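PDB 4W8O: luciferase-like enzymeAMP-CoA-ligase from Zophobas atratus, which probably activates carboxylic acids with ATP to acyl-adenylates and passes them to coenzyme A, as a luciferase-like member of the ANL superfamily. Local coordinates for residues R200-L203 against Q204-T208; Y322-S325 against E326-L329; V58-N61 against L62-K65. All blocks are in the same frame, centred on the assembly; numbering follows the deposited sequence.

Contact 1. Residues R200-L203 against Q204-T208; sequences RSFL and QIVET
F202 meets I205 and V206 from one side of their shared helix. The ring of F202, swung beside its own carbonyl carbon (chi1 -169°), lies obliquely to both: CD1 of F202 approaches CD1 of I205 at 4.0 Å, while the F202 CE2 atom comes 3.8 Å from CG2 of V206. M231 of helix 228-239 also packs on this ring, and F20 stacks edge-to-face with it. The opposite flank is polar. The Q204 chain bends at chi2 (-47°) and folds back, so that its CG rests 3.5 Å from R200 O. From there Q204 NE2 donates to E207 OE1 at 2.9 Å, meeting the anti side of the carboxylate, and to a water at 2.6 Å that itself donates to R200 O. The amide thus ties R200, through the water, to E207, whose carboxylate N14 and F15 also grip through their backbone N atoms. With an alanine in place of Q204, E207 OE1 would probably lose its amide donor and the bridging water one of its two holds. Beneath the side chains run i-to-i+4 backbone bonds, among them E207 N to L203 O at 2.8 Å. T208 OG1 adds a bond to Q204 O, reaching it from the face opposite T208 N. These are two turns of a buried alpha-helix, one flank apolar and one polar, packed against strand 194-198 and helix 228-239 in the adenylate-forming fold.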
loop_
_atom_site.group_PDB
_atom_site.type_symbol
_atom_site.label_atom_id
_atom_site.label_comp_id
_atom_site.label_asym_id
_atom_site.label_seq_id
_atom_site.Cartn_x
_atom_site.Cartn_y
_atom_site.Cartn_z
ATOM N N ARG A 200 -11.354 -7.070 6.852
ATOM C CA ARG A 200 -10.968 -8.391 6.378
ATOM C C ARG A 200 -10.191 -8.324 5.067
ATOM O O ARG A 200 -9.096 -8.889 4.968
ATOM C CB ARG A 200 -12.193 -9.288 6.244
ATOM C CG ARG A 200 -12.715 -9.727 7.606
ATOM C CD ARG A 200 -13.909 -10.674 7.540
ATOM N NE ARG A 200 -13.674 -11.828 6.684
ATOM C CZ ARG A 200 -14.474 -12.223 5.692
ATOM N NH1 ARG A 200 -15.607 -11.576 5.404
ATOM N NH2 ARG A 200 -14.142 -13.296 4.982
ATOM N N SER A 201 -10.741 -7.619 4.077
ATOM C CA SER A 201 -10.109 -7.567 2.766
ATOM C C SER A 201 -8.737 -6.897 2.818
ATOM O O SER A 201 -7.789 -7.400 2.220
ATOM C CB SER A 201 -11.023 -6.936 1.710
ATOM O OG SER A 201 -11.053 -5.525 1.760
ATOM N N PHE A 202 -8.605 -5.794 3.551
ATOM C CA PHE A 202 -7.305 -5.140 3.627
ATOM C C PHE A 202 -6.286 -6.011 4.352
ATOM O O PHE A 202 -5.132 -6.110 3.929
ATOM C CB PHE A 202 -7.352 -3.760 4.287
ATOM C CG PHE A 202 -6.064 -3.000 4.116
ATOM C CD1 PHE A 202 -5.725 -2.471 2.881
ATOM C CD2 PHE A 202 -5.163 -2.880 5.156
ATOM C CE1 PHE A 202 -4.526 -1.800 2.691
ATOM C CE2 PHE A 202 -3.967 -2.215 4.976
ATOM C CZ PHE A 202 -3.642 -1.679 3.741
ATOM N N LEU A 203 -6.704 -6.638 5.445
ATOM C CA LEU A 203 -5.816 -7.534 6.162
ATOM C C LEU A 203 -5.373 -8.728 5.303
ATOM O O LEU A 203 -4.273 -9.253 5.503
ATOM C CB LEU A 203 -6.458 -7.999 7.473
ATOM C CG LEU A 203 -6.414 -6.925 8.568
ATOM C CD1 LEU A 203 -7.207 -7.365 9.785
ATOM C CD2 LEU A 203 -4.975 -6.604 8.957
ATOM N N GLN A 204 -6.202 -9.142 4.342
ATOM C CA GLN A 204 -5.778 -10.183 3.399
ATOM C C GLN A 204 -4.816 -9.669 2.339
ATOM O O GLN A 204 -3.956 -10.417 1.881
ATOM C CB GLN A 204 -6.969 -10.906 2.767
ATOM C CG GLN A 204 -7.660 -11.869 3.726
ATOM C CD GLN A 204 -6.676 -12.779 4.474
ATOM O OE1 GLN A 204 -6.023 -13.633 3.871
ATOM N NE2 GLN A 204 -6.561 -12.588 5.789
ATOM N N ILE A 205 -4.932 -8.401 1.950
ATOM C CA ILE A 205 -3.904 -7.810 1.094
ATOM C C ILE A 205 -2.556 -7.932 1.813
ATOM O O ILE A 205 -1.552 -8.323 1.216
ATOM C CB ILE A 205 -4.175 -6.327 0.764
ATOM C CG1 ILE A 205 -5.386 -6.218 -0.163
ATOM C CG2 ILE A 205 -2.938 -5.700 0.121
ATOM C CD1 ILE A 205 -5.893 -4.809 -0.379
ATOM N N VAL A 206 -2.559 -7.587 3.099
ATOM C CA VAL A 206 -1.361 -7.601 3.920
ATOM C C VAL A 206 -0.859 -9.034 4.146
ATOM O O VAL A 206 0.325 -9.312 3.979
ATOM C CB VAL A 206 -1.611 -6.919 5.287
ATOM C CG1 VAL A 206 -0.429 -7.126 6.218
ATOM C CG2 VAL A 206 -1.896 -5.432 5.097
ATOM N N GLU A 207 -1.765 -9.934 4.514
ATOM C CA GLU A 207 -1.377 -11.301 4.828
ATOM C C GLU A 207 -0.932 -12.067 3.578
ATOM O O GLU A 207 0.035 -12.827 3.633
ATOM C CB GLU A 207 -2.507 -12.036 5.563
ATOM C CG GLU A 207 -1.971 -13.005 6.593
ATOM C CD GLU A 207 -3.044 -13.670 7.433
ATOM O OE1 GLU A 207 -4.216 -13.230 7.432
ATOM O OE2 GLU A 207 -2.690 -14.645 8.112
ATOM N N THR A 208 -1.619 -11.849 2.456
ATOM C CA THR A 208 -1.242 -12.472 1.190
ATOM C C THR A 208 0.161 -12.031 0.772
ATOM O O THR A 208 0.960 -12.851 0.320
ATOM C CB THR A 208 -2.258 -12.144 0.073
ATOM O OG1 THR A 208 -3.523 -12.742 0.395
ATOM C CG2 THR A 208 -1.786 -12.647 -1.296
HETATM O O HOH W 1 -8.393 -10.926 6.715
#

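Contact 2. Residues Y322-S325 against E326-L329; sequences YGMS and EIGL. With P33 (3,6,9,12,15,18-hexaoxaicosane-1,20-diol), chain C.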
loop_
_atom_site.group_PDB
_atom_site.type_symbol
_atom_site.label_atom_id
_atom_site.label_comp_id
_atom_site.label_asym_id
_atom_site.label_seq_id
_atom_site.Cartn_x
_atom_site.Cartn_y
_atom_site.Cartn_z
ATOM N N TYR A 322 2.956 -7.622 -9.930
ATOM C CA TYR A 322 1.774 -7.046 -10.560
ATOM C C TYR A 322 0.635 -6.986 -9.548
ATOM O O TYR A 322 0.326 -7.977 -8.889
ATOM C CB TYR A 322 1.376 -7.919 -11.739
ATOM C CG TYR A 322 0.015 -7.659 -12.345
ATOM C CD1 TYR A 322 -0.324 -6.406 -12.847
ATOM C CD2 TYR A 322 -0.908 -8.692 -12.482
ATOM C CE1 TYR A 322 -1.561 -6.178 -13.431
ATOM C CE2 TYR A 322 -2.147 -8.472 -13.061
ATOM C CZ TYR A 322 -2.467 -7.217 -13.534
ATOM O OH TYR A 322 -3.693 -7.017 -14.116
ATOM N N GLY A 323 0.015 -5.826 -9.419
ATOM C CA GLY A 323 -1.107 -5.677 -8.504
ATOM C C GLY A 323 -1.868 -4.401 -8.737
ATOM O O GLY A 323 -1.523 -3.606 -9.594
ATOM N N MET A 324 -2.921 -4.213 -7.962
ATOM C CA MET A 324 -3.715 -3.020 -8.063
ATOM C C MET A 324 -4.388 -2.706 -6.743
ATOM O O MET A 324 -4.405 -3.534 -5.839
ATOM C CB MET A 324 -4.749 -3.161 -9.182
ATOM C CG MET A 324 -5.548 -4.445 -9.178
ATOM S SD MET A 324 -6.070 -4.902 -10.851
ATOM C CE MET A 324 -7.484 -3.833 -11.106
ATOM N N SER A 325 -4.948 -1.502 -6.656
ATOM C CA SER A 325 -5.560 -1.026 -5.423
ATOM C C SER A 325 -6.747 -1.865 -5.032
ATOM O O SER A 325 -7.027 -2.032 -3.846
ATOM C CB SER A 325 -5.994 0.427 -5.578
ATOM O OG SER A 325 -4.876 1.201 -5.953
ATOM N N GLU A 326 -7.425 -2.410 -6.037
ATOM C CA GLU A 326 -8.658 -3.162 -5.831
ATOM C C GLU A 326 -8.475 -4.511 -5.130
ATOM O O GLU A 326 -9.463 -5.101 -4.683
ATOM C CB GLU A 326 -9.359 -3.409 -7.173
ATOM C CG GLU A 326 -10.012 -2.189 -7.792
ATOM C CD GLU A 326 -9.058 -1.299 -8.569
ATOM O OE1 GLU A 326 -7.829 -1.534 -8.575
ATOM O OE2 GLU A 326 -9.558 -0.345 -9.175
ATOM N N ILE A 327 -7.243 -5.006 -5.054
ATOM C CA ILE A 327 -6.992 -6.385 -4.579
ATOM C C ILE A 327 -5.577 -6.661 -4.052
ATOM O O ILE A 327 -5.330 -7.735 -3.516
ATOM C CB ILE A 327 -7.311 -7.400 -5.700
ATOM C CG1 ILE A 327 -7.486 -8.819 -5.144
ATOM C CG2 ILE A 327 -6.243 -7.340 -6.788
ATOM C CD1 ILE A 327 -8.219 -9.748 -6.090
ATOM N N GLY A 328 -4.660 -5.703 -4.174
ATOM C CA GLY A 328 -3.287 -5.902 -3.737
ATOM C C GLY A 328 -2.489 -6.695 -4.761
ATOM O O GLY A 328 -2.727 -6.597 -5.966
ATOM N N LEU A 329 -1.545 -7.486 -4.268
ATOM C CA LEU A 329 -0.592 -8.203 -5.108
ATOM C C LEU A 329 -1.237 -9.421 -5.778
ATOM O O LEU A 329 -1.849 -10.246 -5.111
ATOM C CB LEU A 329 0.607 -8.626 -4.255
ATOM C CG LEU A 329 1.905 -9.039 -4.937
ATOM C CD1 LEU A 329 2.333 -8.060 -6.013
ATOM C CD2 LEU A 329 2.990 -9.165 -3.875
HETATM O O22 P33 C . 0.060 -3.681 -4.923
HETATM C C21 P33 C . 0.164 -3.816 -3.498
HETATM C C20 P33 C . 1.256 -4.811 -3.126
HETATM O O19 P33 C . 2.139 -4.247 -2.152
HETATM C C18 P33 C . 3.404 -4.919 -2.050
HETATM C C17 P33 C . 4.502 -4.206 -2.847
HETATM O O16 P33 C . 5.335 -5.159 -3.531
HETATM C C15 P33 C . 5.681 -4.829 -4.887
HETATM C C14 P33 C . 4.664 -5.393 -5.879
HETATM O O13 P33 C . 4.688 -4.670 -7.123
HETATM C C12 P33 C . 3.441 -4.131 -7.594
HETATM C C11 P33 C . 3.590 -2.620 -7.781
HETATM O O10 P33 C . 2.364 -2.004 -8.201
HETATM C C9 P33 C . 2.141 -0.719 -7.606
HETATM C C8 P33 C . 1.598 0.279 -8.626
HETATM O O7 P33 C . 0.347 0.815 -8.177
HETATM C C6 P33 C . -0.766 -0.027 -8.489
HETATM C C5 P33 C . -2.073 0.720 -8.229
HETATM O O4 P33 C . -3.154 0.049 -8.894
HETATM C C3 P33 C . -4.208 0.921 -9.313
HETATM C C2 P33 C . -5.162 0.229 -10.291
HETATM O O1 P33 C . -6.500 0.201 -9.775
#
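Strands 317-324 and 328-332 form a tight antiparallel beta hairpin, and a classic beta bulge closes it where I327 and G328 both face M324. M324 O takes two donors: G328 N at 2.7 Å, nearly along the C=O axis, and I327 N at 3.3 Å from well above the carbonyl plane. M324 N returns a bond to G328 O, making the M324-G328 pair hydrogen-bonded. Next to it, G323 and L329 form a non-hydrogen-bonded pair whose CA atoms lie only 4.3 Å apart, probably close quarters for any side chain on G323, whose CA is 3.1 Å from G328 O. The positive phi of G328 (80°) also suits glycine. M324 holds CG between its backbone N and carbonyl carbon (chi1 48°), which sets CG 3.8 Å from I327 CG2. The chain bends at chi3, placing the M324 CE methyl over the face of the E326 carboxylate, 3.4 Å from OE1. L403 of strand 403-411 packs on both M324 and E326. L329 turns CD1 back to within 3.5 Å of Y322 O. The hairpin lines the pocket occupied by the polyether diol P33, probably taken up from the crystallisation liquor; in relatives the equivalent region helps form the substrate and nucleotide site. S325 N makes a weak hydrogen bond to P33 O4, and the terminal P33 O1 donates a very short 2.5 Å bond to E326 OE1.

Contact 3. Residues V58-N61 against L62-K65; sequences VALN and LQKK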
loop_
_atom_site.group_PDB
_atom_site.type_symbol
_atom_site.label_atom_id
_atom_site.label_comp_id
_atom_site.label_asym_id
_atom_site.label_seq_id
_atom_site.Cartn_x
_atom_site.Cartn_y
_atom_site.Cartn_z
ATOM N N VAL A 58 -3.553 10.065 20.558
ATOM C CA VAL A 58 -4.306 10.666 19.462
ATOM C C VAL A 58 -5.722 10.093 19.396
ATOM O O VAL A 58 -6.680 10.847 19.225
ATOM C CB VAL A 58 -3.585 10.500 18.108
ATOM C CG1 VAL A 58 -4.463 10.972 16.961
ATOM C CG2 VAL A 58 -2.278 11.282 18.099
ATOM N N ALA A 59 -5.849 8.772 19.538
ATOM C CA ALA A 59 -7.154 8.098 19.496
ATOM C C ALA A 59 -8.102 8.588 20.587
ATOM O O ALA A 59 -9.277 8.868 20.322
ATOM C CB ALA A 59 -6.982 6.588 19.608
ATOM N N LEU A 60 -7.592 8.677 21.812
ATOM C CA LEU A 60 -8.401 9.146 22.941
ATOM C C LEU A 60 -8.890 10.573 22.701
ATOM O O LEU A 60 -10.011 10.907 23.048
ATOM C CB LEU A 60 -7.626 9.058 24.263
ATOM C CG LEU A 60 -7.433 7.639 24.799
ATOM C CD1 LEU A 60 -6.350 7.626 25.868
ATOM C CD2 LEU A 60 -8.737 7.077 25.354
ATOM N N ASN A 61 -8.057 11.406 22.089
ATOM C CA ASN A 61 -8.477 12.761 21.756
ATOM C C ASN A 61 -9.471 12.784 20.593
ATOM O O ASN A 61 -10.440 13.538 20.622
ATOM C CB ASN A 61 -7.261 13.648 21.477
ATOM C CG ASN A 61 -6.518 14.016 22.746
ATOM O OD1 ASN A 61 -7.139 14.335 23.764
ATOM N ND2 ASN A 61 -5.190 13.973 22.699
ATOM N N LEU A 62 -9.246 11.952 19.581
ATOM C CA LEU A 62 -10.213 11.817 18.479
ATOM C C LEU A 62 -11.599 11.395 18.995
ATOM O O LEU A 62 -12.626 11.853 18.494
ATOM C CB LEU A 62 -9.712 10.820 17.429
ATOM C CG LEU A 62 -8.622 11.305 16.467
ATOM C CD1 LEU A 62 -8.108 10.142 15.635
ATOM C CD2 LEU A 62 -9.120 12.422 15.565
ATOM N N GLN A 63 -11.599 10.535 20.004
ATOM C CA GLN A 63 -12.814 10.037 20.629
ATOM C C GLN A 63 -13.585 11.174 21.308
ATOM O O GLN A 63 -14.808 11.269 21.197
ATOM C CB GLN A 63 -12.428 8.953 21.645
ATOM C CG GLN A 63 -13.543 8.046 22.121
ATOM C CD GLN A 63 -12.990 6.859 22.902
ATOM O OE1 GLN A 63 -12.311 7.031 23.916
ATOM N NE2 GLN A 63 -13.261 5.657 22.425
ATOM N N LYS A 64 -12.856 12.050 21.987
ATOM C CA LYS A 64 -13.459 13.209 22.638
ATOM C C LYS A 64 -14.049 14.193 21.622
ATOM O O LYS A 64 -15.012 14.895 21.935
ATOM C CB LYS A 64 -12.427 13.916 23.534
ATOM C CG LYS A 64 -11.989 13.084 24.731
ATOM C CD LYS A 64 -10.915 13.781 25.553
ATOM C CE LYS A 64 -10.600 12.983 26.806
ATOM N NZ LYS A 64 -9.456 13.543 27.571
ATOM N N LYS A 65 -13.474 14.234 20.417
ATOM C CA LYS A 65 -14.015 15.047 19.321
ATOM C C LYS A 65 -15.247 14.427 18.661
ATOM O O LYS A 65 -15.809 15.014 17.738
ATOM C CB LYS A 65 -12.959 15.284 18.239
ATOM C CG LYS A 65 -11.786 16.161 18.634
ATOM C CD LYS A 65 -10.840 16.258 17.442
ATOM C CE LYS A 65 -9.763 17.299 17.648
ATOM N NZ LYS A 65 -10.270 18.691 17.652
HETATM O O HOH W 2 -11.535 9.631 24.954
HETATM O O HOH W 3 -7.406 12.490 25.737
#
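V58 to K64 form the last turns of helix 48-64, and K65 follows in the loop; i-to-i+4 bonds run from L62 N to V58 O at 2.8 Å through to K65 N and N61 O. On the inward side V58 and L62 lie side by side and point the same way, V58 CG1 touching L62 CD1 at 4.0 Å. L62 also sets CG against V58 O, since its CG stands beside the backbone N (chi1 -77°). I85 and A89 of helix 85-92 pack on V58, and S90 of that helix meets L62. M159 of helix 156-159 covers another part of L62. The L60 side chain is likewise apolar and buried, against F169, with CD2 3.9 Å from OE1 of Q63, which runs alongside it. Its carbonyl, by contrast, joins a polar network: a water donates to both L60 O and Q63 OE1, at 2.8 and 2.9 Å, tying the amide end back to the helix. K64 reaches back along the helix fully extended, its CG 3.4 Å from L60 O, and NZ donates to a second water that also lies 2.7 Å from N61 OD1. The other end of that amide is held too, as N61 ND2 donates to M159 O and L161 O. K65, at the helix end, forms a salt bridge with E143. Apolar contacts therefore seat one side of the helix in the protein, while on the outer side two waters link the ends of Q63 and K64 to L60 O, which K64 N already bonds, and to N61 OD1.

Contacts 1 and 3 each lie within a single helix, 199-211 and 48-64, whereas contact 2 joins two strands of a hairpin. Contact 1 is almost wholly buried and contact 2 partly so; they touch directly, I205 CG1 packing at 3.7 Å on I327 O, so the central helix backs the hairpin beside the P33 pocket. H197 of strand 194-198 serves both, bonding S201 and the S325 carbonyl. Contact 3 stands apart, its centre about 27 Å from that of contact 1 and 32 Å from that of contact 2. Polar groups of contact 1 meet mostly protein, contact 2 also bonds P33, and contact 3, half buried, packs apolar side chains inward and adds water and the K65-E143 salt bridge.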